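Local coordinates for haloacid dehalogenase-like hydrolase (PDB 2RBK), which probably acts as a magnesium-dependent phosphatase of the HAD superfamily, here holding a vanadium oxide and magnesium at its phosphoryl-transfer site, at residues M1-F6 and L203-S208; V102-V107 and M150-T155; S217-A222 and A237-V242. One frame throughout, in Å; residues are numbered along the deposited sequence.

Contact 1 (M1-F6 and L203-S208); sequences MTKALF and LEETMS
Strands A4-F6 and T206-S208 run parallel, their axes 4.7 Å apart at 18°, with A4 paired to T206, L5 to M207 and F6 to S208. The ladder is stitched by M207 N to A4 O and by F6 N to M207 O. At its N-terminal end one carbonyl takes two donors: E205 O accepts K3 N at 2.8 Å in an almost straight bond (175°), and A4 N at a longer 3.2 Å. CA-H groups of L5, T206 and S208 also lean on carbonyls of the facing strand.

Just before the strands, K3 and E205 lie side by side and point the same way. K3 CD packs on E205 OE2 at 3.5 Å, whereas K3 NZ to E205 OE1 is a long salt bridge of 3.9 Å, supplemented by a water that accepts from K3 NZ and donates to E205 OE1. A second water joins OE1 to M1 N, while OE2 accepts from K202 N, which leaves both carboxylate oxygens with partners.

These are neighbouring inner strands of the HAD Rossmann-like sheet: 4-7 is flanked by 38-42 and 206-210, and its far end leads to the metal-binding aspartates D8 and D10. On the face carrying L5 and M207, L5 CD2 meets M207 CB; helix 250-258 covers both. M207 CG stands anti to the backbone N (chi1 -177°), and a bend at chi3 brings CE to 3.8 Å from T2 OG1, the two side chains crossing at about a right angle. On the other face, T206 CG2 touches F6 CE1 at the ring edge (3.9 Å), beneath helix 188-199. T206 OG1 donates to L203 O on a lone pair, in the carbonyl plane, at 2.7 Å, and also bonds A223 N.

Contact 2 (V102-V107 and M150-T155); sequences VPCIFV and MTPFIT
An antiparallel edge pairing in the three-stranded sheet brings V102-V107 against M150-T155, strand 104-107 being central and 149-152 outermost. The axes come within 4.4 Å at 175°. I105 and T151 form the hydrogen-bonded pair: T151 N donates to I105 O at 2.8 Å, while I105 N reaches T151 O from well above the carbonyl plane, 51° out of it. C104-P152 and F106-M150 are non-hydrogen-bonded pairs. Past the strand, F153 N still bonds P103 O, nearly straight, and F153 is the centre of an inverse gamma turn.

On the face of C104, F106, M150 and P152, the sulfur of C104 lies against the P152 ring, SG to CB 3.9 Å. M150 forms a Met-aromatic contact with F106, its SD 4.8 Å from the ring centroid and obliquely placed; CG lies 3.8 Å from F106 CD2. M93 of helix 87-100 touches both M150 and P152 here.

The other face carries I105 and T151. I105 CD1 meets the F153 ring in its plane, at the edge, 3.9 Å from CE1. F153 CG stands anti to its carbonyl carbon (chi1 -77°), which swings the ring toward I105. Separately, F153 CB rests on P103 CG at 3.9 Å. F125 and F178 also meet this ring, and an alanine here would probably leave I105 CD1 without its aromatic neighbour and open a gap beside F125 and F178. T151 OG1 is held by D180 OD1. At the end of the pairing V102 CG2 crosses I154 CG2 at about a right angle. Both faces thus receive helices, 87-100 on one and 119-128 on the other, around a short antiparallel sheet in what is probably the cap domain, an arrangement consistent with the alpha/beta caps of Cof-type HAD hydrolases.

Contact 3 (S217-A222 and A237-V242); sequences SMLRHA and AAADYV
Apolar contact comes first: L219 CB meets A238 CB at 4.2 Å, and L219 CD2 reaches A239 CB at 4.3 Å. L219 CG is anti to its carbonyl carbon (chi1 -71°), and a chi2 of 168° sets CD1 anti to CA and leaves CD2 as the branch facing A239.

R220 contributes through its flat end. Its chain is extended from CG to NE, bringing the guanidinium over A238, whose CA sits 3.5 Å above the plane at its centre. NE approaches A238 CB at 3.8 Å, so the charged group serves as a packing surface for the alanine; another R220 conformer exists as well, so this placement is partial.

No direct hydrogen bond crosses between the segments. Polar linkage runs through water, which lies 2.8 Å from both A222 O and D240 OD2. D240 OD2 is also bonded to G225 N. L219, A222 and D240 form a second magnesium site observed for this protein, but not occupied in this chain.

Helix 216-221 thereby packs by its end against the end of helix 233-238, with L219 also touching V235 and S208 of strand 206-210, while the chain beyond A238 enters edge strand 241-242 beside strand 224-227.

How the contacts relate
Contacts 1 and 3 belong to one sheet-and-helix layer system, their centres 12 Å apart, and they touch directly: S208 OG probably hydrogen-bonds M218 O at 2.9 Å, with A222 packed on T206 and S208. Strand 206-210 is followed by helix 216-221, with D211 in the short connection. Contact 2 stands apart on the opposite side of the chain's centre, 32 Å from contact 1 and 27 Å from contact 3 between centres, and is nested along the chain within the loop closed by contact 1. The active site lies between: the bound vanadium oxide is about 10 Å from the side chain of T151 and about 11 Å from those of F6 and L219.

Contact 1 (M1-F6 and L203-S208)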
loop_
_atom_site.group_PDB
_atom_site.type_symbol
_atom_site.label_atom_id
_atom_site.label_comp_id
_atom_site.label_asym_id
_atom_site.label_seq_id
_atom_site.Cartn_x
_atom_site.Cartn_y
_atom_site.Cartn_z
ATOM N N MET A 1 -9.452 7.089 -22.779
ATOM C CA MET A 1 -9.802 5.771 -22.229
ATOM C C MET A 1 -8.653 5.353 -21.288
ATOM O O MET A 1 -7.563 5.946 -21.269
ATOM C CB MET A 1 -10.035 4.688 -23.271
ATOM C CG MET A 1 -8.821 4.081 -23.885
ATOM S SD MET A 1 -9.013 2.818 -25.139
ATOM C CE MET A 1 -10.141 3.568 -26.291
ATOM N N THR A 2 -9.051 4.319 -20.552
ATOM C CA THR A 2 -8.098 3.867 -19.538
ATOM C C THR A 2 -6.928 3.101 -20.122
ATOM O O THR A 2 -7.111 2.195 -20.930
ATOM C CB THR A 2 -8.824 2.997 -18.505
ATOM O OG1 THR A 2 -9.939 3.701 -17.927
ATOM C CG2 THR A 2 -7.930 2.622 -17.334
ATOM N N LYS A 3 -5.740 3.441 -19.693
ATOM C CA LYS A 3 -4.484 2.820 -20.093
ATOM C C LYS A 3 -3.761 2.174 -18.918
ATOM O O LYS A 3 -2.953 1.277 -19.159
ATOM C CB LYS A 3 -3.566 3.808 -20.771
ATOM C CG LYS A 3 -4.093 4.291 -22.119
ATOM C CD LYS A 3 -3.089 5.132 -22.921
ATOM C CE LYS A 3 -3.301 5.098 -24.433
ATOM N NZ LYS A 3 -2.278 5.912 -25.171
ATOM N N ALA A 4 -3.981 2.610 -17.700
ATOM C CA ALA A 4 -3.214 2.165 -16.536
ATOM C C ALA A 4 -4.174 1.875 -15.382
ATOM O O ALA A 4 -5.009 2.727 -15.061
ATOM C CB ALA A 4 -2.203 3.197 -16.120
ATOM N N LEU A 5 -4.042 0.704 -14.808
ATOM C CA LEU A 5 -4.815 0.255 -13.635
ATOM C C LEU A 5 -3.887 0.202 -12.439
ATOM O O LEU A 5 -2.777 -0.344 -12.536
ATOM C CB LEU A 5 -5.356 -1.134 -13.874
ATOM C CG LEU A 5 -6.162 -1.367 -15.178
ATOM C CD1 LEU A 5 -6.631 -2.792 -15.238
ATOM C CD2 LEU A 5 -7.315 -0.379 -15.296
ATOM N N PHE A 6 -4.328 0.722 -11.298
ATOM C CA PHE A 6 -3.574 0.733 -10.078
ATOM C C PHE A 6 -4.356 0.017 -8.984
ATOM O O PHE A 6 -5.424 0.486 -8.608
ATOM C CB PHE A 6 -3.285 2.171 -9.614
ATOM C CG PHE A 6 -2.416 2.890 -10.614
ATOM C CD1 PHE A 6 -2.921 3.635 -11.669
ATOM C CD2 PHE A 6 -1.022 2.793 -10.495
ATOM C CE1 PHE A 6 -2.090 4.242 -12.574
ATOM C CE2 PHE A 6 -0.182 3.399 -11.413
ATOM C CZ PHE A 6 -0.730 4.142 -12.438
ATOM N N LEU A 203 -2.718 11.368 -16.745
ATOM C CA LEU A 203 -3.547 11.121 -15.547
ATOM C C LEU A 203 -4.987 10.804 -15.939
ATOM O O LEU A 203 -5.676 9.991 -15.275
ATOM C CB LEU A 203 -3.499 12.346 -14.645
ATOM C CG LEU A 203 -4.165 12.149 -13.274
ATOM C CD1 LEU A 203 -3.480 11.074 -12.474
ATOM C CD2 LEU A 203 -4.167 13.492 -12.525
ATOM N N GLU A 204 -5.465 11.409 -17.016
ATOM C CA GLU A 204 -6.844 11.218 -17.445
ATOM C C GLU A 204 -7.085 9.820 -17.982
ATOM O O GLU A 204 -8.251 9.460 -18.272
ATOM C CB GLU A 204 -7.169 12.325 -18.479
ATOM C CG GLU A 204 -7.132 13.768 -18.038
ATOM C CD GLU A 204 -5.868 14.315 -17.384
ATOM O OE1 GLU A 204 -4.830 14.047 -18.078
ATOM O OE2 GLU A 204 -6.030 14.822 -16.174
ATOM N N GLU A 205 -6.062 8.977 -18.096
ATOM C CA GLU A 205 -6.112 7.605 -18.592
ATOM C C GLU A 205 -5.884 6.586 -17.490
ATOM O O GLU A 205 -5.519 5.435 -17.755
ATOM C CB GLU A 205 -5.080 7.450 -19.711
ATOM C CG GLU A 205 -5.271 8.351 -20.908
ATOM C CD GLU A 205 -4.083 8.403 -21.878
ATOM O OE1 GLU A 205 -4.357 8.531 -23.099
ATOM O OE2 GLU A 205 -2.847 8.340 -21.509
ATOM N N THR A 206 -6.059 6.974 -16.214
ATOM C CA THR A 206 -5.781 6.108 -15.077
ATOM C C THR A 206 -7.052 5.656 -14.365
ATOM O O THR A 206 -8.055 6.385 -14.322
ATOM C CB THR A 206 -4.873 6.811 -14.062
ATOM O OG1 THR A 206 -5.491 7.983 -13.530
ATOM C CG2 THR A 206 -3.536 7.174 -14.702
ATOM N N MET A 207 -6.974 4.498 -13.733
ATOM C CA MET A 207 -8.030 3.968 -12.889
ATOM C C MET A 207 -7.373 3.331 -11.673
ATOM O O MET A 207 -6.413 2.560 -11.823
ATOM C CB MET A 207 -8.846 2.929 -13.650
ATOM C CG MET A 207 -10.045 2.359 -12.876
ATOM S SD MET A 207 -11.033 1.210 -13.847
ATOM C CE MET A 207 -11.857 2.363 -14.947
ATOM N N SER A 208 -7.900 3.602 -10.492
ATOM C CA SER A 208 -7.362 3.033 -9.253
ATOM C C SER A 208 -8.463 2.258 -8.522
ATOM O O SER A 208 -9.664 2.517 -8.700
ATOM C CB SER A 208 -6.786 4.128 -8.369
ATOM O OG SER A 208 -7.802 5.027 -7.990
HETATM O O HOH W 1 -9.927 8.754 -20.641
HETATM O O HOH W 2 -6.816 7.752 -24.036
HETATM O O HOH W 3 -9.266 6.092 -16.974
HETATM O O HOH W 4 -3.004 8.435 -25.521
#

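Contact 2 (V102-V107 and M150-T155)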
loop_
_atom_site.group_PDB
_atom_site.type_symbol
_atom_site.label_atom_id
_atom_site.label_comp_id
_atom_site.label_asym_id
_atom_site.label_seq_id
_atom_site.Cartn_x
_atom_site.Cartn_y
_atom_site.Cartn_z
ATOM N N VAL A 102 5.070 0.503 22.462
ATOM C CA VAL A 102 4.472 -0.136 21.296
ATOM C C VAL A 102 5.531 -0.428 20.269
ATOM O O VAL A 102 6.586 0.206 20.181
ATOM C CB VAL A 102 3.352 0.713 20.718
ATOM C CG1 VAL A 102 2.278 1.015 21.766
ATOM C CG2 VAL A 102 3.859 2.031 20.224
ATOM N N PRO A 103 5.268 -1.452 19.442
ATOM C CA PRO A 103 6.257 -1.843 18.447
ATOM C C PRO A 103 6.222 -0.921 17.223
ATOM O O PRO A 103 5.246 -0.194 16.948
ATOM C CB PRO A 103 5.800 -3.233 17.999
ATOM C CG PRO A 103 4.455 -3.453 18.573
ATOM C CD PRO A 103 4.163 -2.375 19.561
ATOM N N CYS A 104 7.313 -1.005 16.459
ATOM C CA CYS A 104 7.410 -0.233 15.220
ATOM C C CYS A 104 8.324 -0.979 14.251
ATOM O O CYS A 104 9.386 -1.447 14.646
ATOM C CB CYS A 104 7.939 1.163 15.500
ATOM S SG CYS A 104 7.832 2.304 14.095
ATOM N N ILE A 105 7.868 -1.093 13.013
ATOM C CA ILE A 105 8.639 -1.639 11.893
ATOM C C ILE A 105 9.356 -0.501 11.208
ATOM O O ILE A 105 8.819 0.612 11.004
ATOM C CB ILE A 105 7.730 -2.396 10.923
ATOM C CG1 ILE A 105 7.073 -3.603 11.591
ATOM C CG2 ILE A 105 8.397 -2.752 9.635
ATOM C CD1 ILE A 105 5.914 -4.170 10.815
ATOM N N PHE A 106 10.628 -0.747 10.859
ATOM C CA PHE A 106 11.473 0.213 10.137
ATOM C C PHE A 106 11.935 -0.422 8.862
ATOM O O PHE A 106 12.601 -1.479 8.912
ATOM C CB PHE A 106 12.662 0.673 10.995
ATOM C CG PHE A 106 12.269 1.448 12.229
ATOM C CD1 PHE A 106 11.896 0.790 13.395
ATOM C CD2 PHE A 106 12.247 2.830 12.231
ATOM C CE1 PHE A 106 11.515 1.496 14.487
ATOM C CE2 PHE A 106 11.903 3.526 13.351
ATOM C CZ PHE A 106 11.507 2.854 14.500
ATOM N N VAL A 107 11.620 0.159 7.724
ATOM C CA VAL A 107 11.906 -0.416 6.440
ATOM C C VAL A 107 12.977 0.421 5.728
ATOM O O VAL A 107 12.788 1.629 5.530
ATOM C CB VAL A 107 10.649 -0.509 5.526
ATOM C CG1 VAL A 107 11.015 -1.391 4.354
ATOM C CG2 VAL A 107 9.444 -0.987 6.265
ATOM N N MET A 150 8.196 3.817 8.095
ATOM C CA MET A 150 8.023 3.276 9.435
ATOM C C MET A 150 6.592 2.888 9.633
ATOM O O MET A 150 5.694 3.597 9.170
ATOM C CB MET A 150 8.366 4.304 10.493
ATOM C CG MET A 150 9.648 4.916 10.485
ATOM S SD MET A 150 9.905 6.232 11.628
ATOM C CE MET A 150 8.995 7.659 11.277
ATOM N N THR A 151 6.367 1.819 10.351
ATOM C CA THR A 151 5.011 1.314 10.629
ATOM C C THR A 151 4.834 1.141 12.130
ATOM O O THR A 151 5.099 0.029 12.657
ATOM C CB THR A 151 4.773 0.059 9.805
ATOM O OG1 THR A 151 4.927 0.409 8.415
ATOM C CG2 THR A 151 3.374 -0.449 10.052
ATOM N N PRO A 152 4.466 2.203 12.815
ATOM C CA PRO A 152 4.181 2.113 14.248
ATOM C C PRO A 152 2.812 1.521 14.518
ATOM O O PRO A 152 1.830 1.791 13.838
ATOM C CB PRO A 152 4.215 3.609 14.706
ATOM C CG PRO A 152 3.763 4.326 13.474
ATOM C CD PRO A 152 4.409 3.611 12.333
ATOM N N PHE A 153 2.749 0.677 15.580
ATOM C CA PHE A 153 1.512 0.040 15.989
ATOM C C PHE A 153 0.868 0.964 17.020
ATOM O O PHE A 153 0.862 0.737 18.236
ATOM C CB PHE A 153 1.794 -1.370 16.541
ATOM C CG PHE A 153 2.044 -2.341 15.431
ATOM C CD1 PHE A 153 3.249 -2.230 14.731
ATOM C CD2 PHE A 153 1.175 -3.324 14.982
ATOM C CE1 PHE A 153 3.523 -3.087 13.693
ATOM C CE2 PHE A 153 1.447 -4.201 13.937
ATOM C CZ PHE A 153 2.646 -4.042 13.250
ATOM N N ILE A 154 0.335 2.107 16.517
ATOM C CA ILE A 154 -0.275 3.179 17.350
ATOM C C ILE A 154 -1.719 3.348 16.988
ATOM O O ILE A 154 -2.102 3.195 15.835
ATOM C CB ILE A 154 0.496 4.508 17.158
ATOM C CG1 ILE A 154 0.620 4.962 15.700
ATOM C CG2 ILE A 154 1.853 4.346 17.865
ATOM C CD1 ILE A 154 1.262 6.315 15.559
ATOM N N THR A 155 -2.513 3.696 18.016
ATOM C CA THR A 155 -3.902 4.060 17.809
ATOM C C THR A 155 -3.992 5.450 17.160
ATOM O O THR A 155 -3.009 6.170 17.134
ATOM C CB THR A 155 -4.682 4.111 19.142
ATOM O OG1 THR A 155 -4.084 5.168 19.945
ATOM C CG2 THR A 155 -4.656 2.858 19.971
#

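Contact 3 (S217-A222 and A237-V242)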
loop_
_atom_site.group_PDB
_atom_site.type_symbol
_atom_site.label_atom_id
_atom_site.label_comp_id
_atom_site.label_asym_id
_atom_site.label_seq_id
_atom_site.Cartn_x
_atom_site.Cartn_y
_atom_site.Cartn_z
ATOM N N SER A 217 -6.170 9.070 -1.393
ATOM C CA SER A 217 -5.549 10.044 -2.303
ATOM C C SER A 217 -5.499 9.483 -3.714
ATOM O O SER A 217 -5.724 10.257 -4.676
ATOM C CB SER A 217 -4.216 10.524 -1.828
ATOM O OG SER A 217 -3.258 9.501 -1.783
ATOM N N MET A 218 -5.223 8.209 -3.920
ATOM C CA MET A 218 -5.215 7.684 -5.298
ATOM C C MET A 218 -6.608 7.487 -5.877
ATOM O O MET A 218 -6.734 7.538 -7.115
ATOM C CB MET A 218 -4.369 6.414 -5.461
ATOM C CG MET A 218 -4.918 5.131 -4.896
ATOM S SD MET A 218 -3.980 3.744 -5.561
ATOM C CE MET A 218 -4.878 2.368 -4.835
ATOM N N LEU A 219 -7.622 7.253 -5.060
ATOM C CA LEU A 219 -9.013 7.171 -5.523
ATOM C C LEU A 219 -9.451 8.544 -6.068
ATOM O O LEU A 219 -10.166 8.604 -7.059
ATOM C CB LEU A 219 -9.927 6.691 -4.423
ATOM C CG LEU A 219 -9.755 5.217 -4.065
ATOM C CD1 LEU A 219 -10.475 4.823 -2.783
ATOM C CD2 LEU A 219 -10.217 4.306 -5.173
ATOM N N ARG A 220 -9.049 9.614 -5.385
ATOM C CA ARG A 220 -9.383 10.960 -5.819
ATOM C C ARG A 220 -8.545 11.368 -7.023
ATOM O O ARG A 220 -9.015 12.089 -7.900
ATOM C CB ARG A 220 -9.242 11.934 -4.643
ATOM C CG ARG A 220 -10.306 11.763 -3.582
ATOM C CD ARG A 220 -10.391 12.921 -2.594
ATOM N NE ARG A 220 -11.407 12.677 -1.573
ATOM C CZ ARG A 220 -12.722 12.764 -1.641
ATOM N NH1 ARG A 220 -13.252 13.144 -2.816
ATOM N NH2 ARG A 220 -13.507 12.497 -0.602
ATOM N N HIS A 221 -7.265 10.966 -7.072
ATOM C CA HIS A 221 -6.327 11.453 -8.064
ATOM C C HIS A 221 -6.452 10.783 -9.397
ATOM O O HIS A 221 -6.316 11.446 -10.463
ATOM C CB HIS A 221 -4.916 11.294 -7.514
ATOM C CG HIS A 221 -3.823 11.906 -8.359
ATOM N ND1 HIS A 221 -3.803 13.256 -8.632
ATOM C CD2 HIS A 221 -2.703 11.311 -8.892
ATOM C CE1 HIS A 221 -2.686 13.455 -9.352
ATOM N NE2 HIS A 221 -2.025 12.338 -9.499
ATOM N N ALA A 222 -6.653 9.475 -9.428
ATOM C CA ALA A 222 -6.863 8.776 -10.681
ATOM C C ALA A 222 -8.095 9.324 -11.391
ATOM O O ALA A 222 -9.003 9.880 -10.772
ATOM C CB ALA A 222 -7.013 7.285 -10.442
ATOM N N ALA A 237 -16.665 7.387 -0.441
ATOM C CA ALA A 237 -16.939 8.724 -0.832
ATOM C C ALA A 237 -15.831 9.326 -1.675
ATOM O O ALA A 237 -16.121 10.209 -2.491
ATOM C CB ALA A 237 -17.212 9.612 0.381
ATOM N N ALA A 238 -14.596 8.888 -1.502
ATOM C CA ALA A 238 -13.462 9.331 -2.301
ATOM C C ALA A 238 -13.452 8.728 -3.710
ATOM O O ALA A 238 -12.758 9.234 -4.613
ATOM C CB ALA A 238 -12.154 8.969 -1.619
ATOM N N ALA A 239 -14.128 7.629 -3.882
ATOM C CA ALA A 239 -14.211 6.953 -5.174
ATOM C C ALA A 239 -15.317 7.549 -6.038
ATOM O O ALA A 239 -16.250 8.183 -5.620
ATOM C CB ALA A 239 -14.400 5.472 -4.940
ATOM N N ASP A 240 -15.179 7.282 -7.356
ATOM C CA ASP A 240 -16.229 7.582 -8.325
ATOM C C ASP A 240 -17.243 6.470 -8.433
ATOM O O ASP A 240 -18.380 6.738 -8.846
ATOM C CB ASP A 240 -15.588 7.850 -9.684
ATOM C CG ASP A 240 -14.571 8.929 -9.634
ATOM O OD1 ASP A 240 -14.960 10.071 -9.254
ATOM O OD2 ASP A 240 -13.381 8.676 -9.852
ATOM N N TYR A 241 -16.884 5.256 -8.096
ATOM C CA TYR A 241 -17.670 4.078 -8.292
ATOM C C TYR A 241 -17.433 3.115 -7.126
ATOM O O TYR A 241 -16.247 2.907 -6.826
ATOM C CB TYR A 241 -17.343 3.421 -9.631
ATOM C CG TYR A 241 -18.126 2.211 -10.011
ATOM C CD1 TYR A 241 -19.375 2.343 -10.592
ATOM C CD2 TYR A 241 -17.650 0.953 -9.803
ATOM C CE1 TYR A 241 -20.059 1.214 -10.926
ATOM C CE2 TYR A 241 -18.325 -0.215 -10.163
ATOM C CZ TYR A 241 -19.554 -0.055 -10.718
ATOM O OH TYR A 241 -20.275 -1.168 -11.100
ATOM N N VAL A 242 -18.467 2.547 -6.579
ATOM C CA VAL A 242 -18.328 1.528 -5.527
ATOM C C VAL A 242 -18.727 0.200 -6.138
ATOM O O VAL A 242 -19.881 0.041 -6.593
ATOM C CB VAL A 242 -19.171 1.869 -4.299
ATOM C CG1 VAL A 242 -19.022 0.783 -3.237
ATOM C CG2 VAL A 242 -18.842 3.239 -3.732
HETATM O O HOH W 5 -11.198 10.234 -9.110
#